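Local coordinates for valine-pyruvate aminotransferase (Salmonella typhimurium, PDB 3G7Q), which uses pyridoxal 5'-phosphate to transfer the amino group from valine to pyruvate, yielding alanine and 3-methyl-2-oxobutanoate, at residues Gly223-Gly228 and Leu244-Ser249. Sequence-based numbering, arbitrary orientation. Where two conformers were deposited one is given.
Sequences GVPFPG and LCMSLS
A Met-aromatic contact, made by selenomethionine M246 on the F226 ring, joins strand 242-247 of the seven-stranded mixed sheet of this pyridoxal-phosphate aminotransferase to the loop that follows strand 216-219. The terminal methyl does the touching: M246 CE sits over one face of the ring, 3.7 Å from its centroid and 10° off the normal, a CH-pi contact. The selenium lies more obliquely, 4.7 Å from the same centroid. A bend at chi3 (84°) turns the methyl out of the otherwise extended chain. There it also reaches P225 CD at 3.4 Å and F226 O at 3.2 Å, though such closeness is doubtful because the SE-CE bond is modelled too long. Cis peptide bonds precede both P225 and P227, and G228 N closes the loop on itself with a hydrogen bond to G223 O. At the ring's edge, in its plane, S247 O comes within 3.7 Å of F226 CE1. No direct hydrogen bond links the segments; one water bridges them, accepting from S247 N and probably donating to F226 O. S247 OG takes the S249 N-H in an ST turn. Strand 259-262 packs on both partners through I260, while L299 and S303 of helix 299-325 and M290 of helix 285-295 border F226.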
ATOM      1  N   GLY A 223       9.887  -9.704 -16.409  1.00 32.98           N
ATOM      2  CA  GLY A 223      11.110 -10.363 -16.810  1.00 33.35           C
ATOM      3  C   GLY A 223      11.597 -11.530 -15.959  1.00 35.26           C
ATOM      4  O   GLY A 223      10.847 -12.146 -15.217  1.00 32.02           O
ATOM      5  N   VAL A 224      12.869 -11.831 -16.153  1.00 36.23           N
ATOM      6  CA  VAL A 224      13.586 -12.926 -15.528  1.00 34.99           C
ATOM      7  C   VAL A 224      14.156 -12.450 -14.212  1.00 32.64           C
ATOM      8  O   VAL A 224      14.620 -11.329 -14.136  1.00 33.68           O
ATOM      9  CB  VAL A 224      14.724 -13.355 -16.512  1.00 39.28           C
ATOM     10  CG1 VAL A 224      15.866 -13.989 -15.813  1.00 40.95           C
ATOM     11  CG2 VAL A 224      14.138 -14.217 -17.631  1.00 38.32           C
ATOM     12  N   PRO A 225      14.246 -13.326 -13.202  1.00 31.78           N
ATOM     13  CA  PRO A 225      13.917 -14.738 -13.135  1.00 33.45           C
ATOM     14  C   PRO A 225      12.436 -15.081 -12.939  1.00 32.84           C
ATOM     15  O   PRO A 225      12.080 -16.227 -13.136  1.00 34.26           O
ATOM     16  CB  PRO A 225      14.750 -15.230 -11.933  1.00 35.19           C
ATOM     17  CG  PRO A 225      14.889 -14.043 -11.092  1.00 35.83           C
ATOM     18  CD  PRO A 225      14.955 -12.879 -11.993  1.00 31.91           C
ATOM     19  N   PHE A 226      11.605 -14.112 -12.544  1.00 31.94           N
ATOM     20  CA  PHE A 226      10.158 -14.324 -12.419  1.00 31.27           C
ATOM     21  C   PHE A 226       9.454 -13.013 -12.733  1.00 31.65           C
ATOM     22  O   PHE A 226       9.912 -11.966 -12.308  1.00 33.07           O
ATOM     23  CB  PHE A 226       9.764 -14.836 -11.028  1.00 33.19           C
ATOM     24  CG  PHE A 226      10.152 -13.925  -9.913  1.00 32.93           C
ATOM     25  CD1 PHE A 226       9.302 -12.925  -9.492  1.00 33.04           C
ATOM     26  CD2 PHE A 226      11.383 -14.070  -9.291  1.00 36.42           C
ATOM     27  CE1 PHE A 226       9.680 -12.061  -8.473  1.00 34.40           C
ATOM     28  CE2 PHE A 226      11.746 -13.230  -8.283  1.00 36.32           C
ATOM     29  CZ  PHE A 226      10.904 -12.232  -7.879  1.00 33.67           C
ATOM     30  N   PRO A 227       8.309 -13.058 -13.427  1.00 30.72           N
ATOM     31  CA  PRO A 227       7.579 -14.236 -13.914  1.00 31.89           C
ATOM     32  C   PRO A 227       8.054 -14.844 -15.222  1.00 32.39           C
ATOM     33  O   PRO A 227       7.525 -15.873 -15.647  1.00 34.44           O
ATOM     34  CB  PRO A 227       6.161 -13.694 -14.057  1.00 32.60           C
ATOM     35  CG  PRO A 227       6.389 -12.303 -14.532  1.00 35.21           C
ATOM     36  CD  PRO A 227       7.573 -11.815 -13.730  1.00 32.78           C
ATOM     37  N   GLY A 228       9.056 -14.257 -15.854  1.00 31.77           N
ATOM     38  CA  GLY A 228       9.632 -14.852 -17.056  1.00 33.55           C
ATOM     39  C   GLY A 228       8.795 -14.759 -18.314  1.00 33.01           C
ATOM     40  O   GLY A 228       8.947 -15.565 -19.210  1.00 34.30           O
ATOM     41  N   LEU A 244      16.263  -2.013  -9.481  0.50 32.22           N
ATOM     42  CA  LEU A 244      15.491  -3.023 -10.197  0.50 31.61           C
ATOM     43  C   LEU A 244      14.179  -3.313  -9.476  0.50 34.01           C
ATOM     44  O   LEU A 244      14.219  -3.727  -8.319  0.50 34.19           O
ATOM     45  CB  LEU A 244      16.367  -4.273 -10.297  0.50 34.57           C
ATOM     46  CG  LEU A 244      15.904  -5.567 -10.955  0.50 34.07           C
ATOM     47  CD1 LEU A 244      15.387  -5.274 -12.330  0.50 37.59           C
ATOM     48  CD2 LEU A 244      17.098  -6.545 -10.988  0.50 31.14           C
ATOM     49  N   CYS A 245      13.037  -3.132 -10.159  1.00 33.97           N
ATOM     50  CA  CYS A 245      11.723  -3.349  -9.554  1.00 35.55           C
ATOM     51  C   CYS A 245      11.146  -4.652 -10.074  1.00 37.80           C
ATOM     52  O   CYS A 245      11.099  -4.866 -11.289  1.00 37.26           O
ATOM     53  CB  CYS A 245      10.774  -2.209  -9.873  1.00 38.02           C
ATOM     54  SG  CYS A 245      11.423  -0.622  -9.261  1.00 44.42           S
HETATM   55  N   MSE A 246      10.726  -5.513  -9.152  1.00 35.30           N
HETATM   56  CA  MSE A 246      10.127  -6.795  -9.479  1.00 34.34           C
HETATM   57  C   MSE A 246       8.788  -6.883  -8.770  1.00 35.21           C
HETATM   58  O   MSE A 246       8.476  -6.076  -7.897  1.00 34.71           O
HETATM   59  CB  MSE A 246      11.064  -7.947  -9.096  1.00 35.65           C
HETATM   60  CG  MSE A 246      12.426  -7.885  -9.818  1.00 38.87           C
HETATM   61 SE   MSE A 246      13.504  -9.418  -9.324  0.75 45.32          SE
HETATM   62  CE  MSE A 246      12.517 -10.709 -10.906  1.00 40.88           C
ATOM     63  N   SER A 247       7.996  -7.881  -9.120  1.00 35.52           N
ATOM     64  CA  SER A 247       6.671  -7.998  -8.545  1.00 38.38           C
ATOM     65  C   SER A 247       6.203  -9.424  -8.596  1.00 36.43           C
ATOM     66  O   SER A 247       6.648 -10.195  -9.418  1.00 36.06           O
ATOM     67  CB  SER A 247       5.702  -7.119  -9.356  1.00 40.39           C
ATOM     68  OG  SER A 247       4.362  -7.239  -8.871  1.00 50.14           O
ATOM     69  N   LEU A 248       5.305  -9.772  -7.692  1.00 35.06           N
ATOM     70  CA  LEU A 248       4.699 -11.096  -7.674  1.00 37.18           C
ATOM     71  C   LEU A 248       3.422 -11.177  -8.518  1.00 35.73           C
ATOM     72  O   LEU A 248       3.023 -12.250  -8.924  1.00 36.44           O
ATOM     73  CB  LEU A 248       4.356 -11.411  -6.223  1.00 39.46           C
ATOM     74  CG  LEU A 248       3.953 -12.798  -5.784  1.00 44.31           C
ATOM     75  CD1 LEU A 248       4.941 -13.864  -6.220  1.00 47.44           C
ATOM     76  CD2 LEU A 248       3.833 -12.742  -4.236  1.00 41.72           C
ATOM     77  N   SER A 249       2.806 -10.050  -8.833  1.00 36.83           N
ATOM     78  CA  SER A 249       1.472 -10.074  -9.448  1.00 38.04           C
ATOM     79  C   SER A 249       1.380 -10.771 -10.794  1.00 36.84           C
ATOM     80  O   SER A 249       0.434 -11.537 -11.034  1.00 35.03           O
ATOM     81  CB  SER A 249       0.905  -8.656  -9.573  1.00 40.42           C
ATOM     82  OG  SER A 249       1.564  -7.938 -10.573  1.00 50.86           O
TER
HETATM   83  O   HOH W   1       9.109  -9.323 -11.446  1.00 31.56           O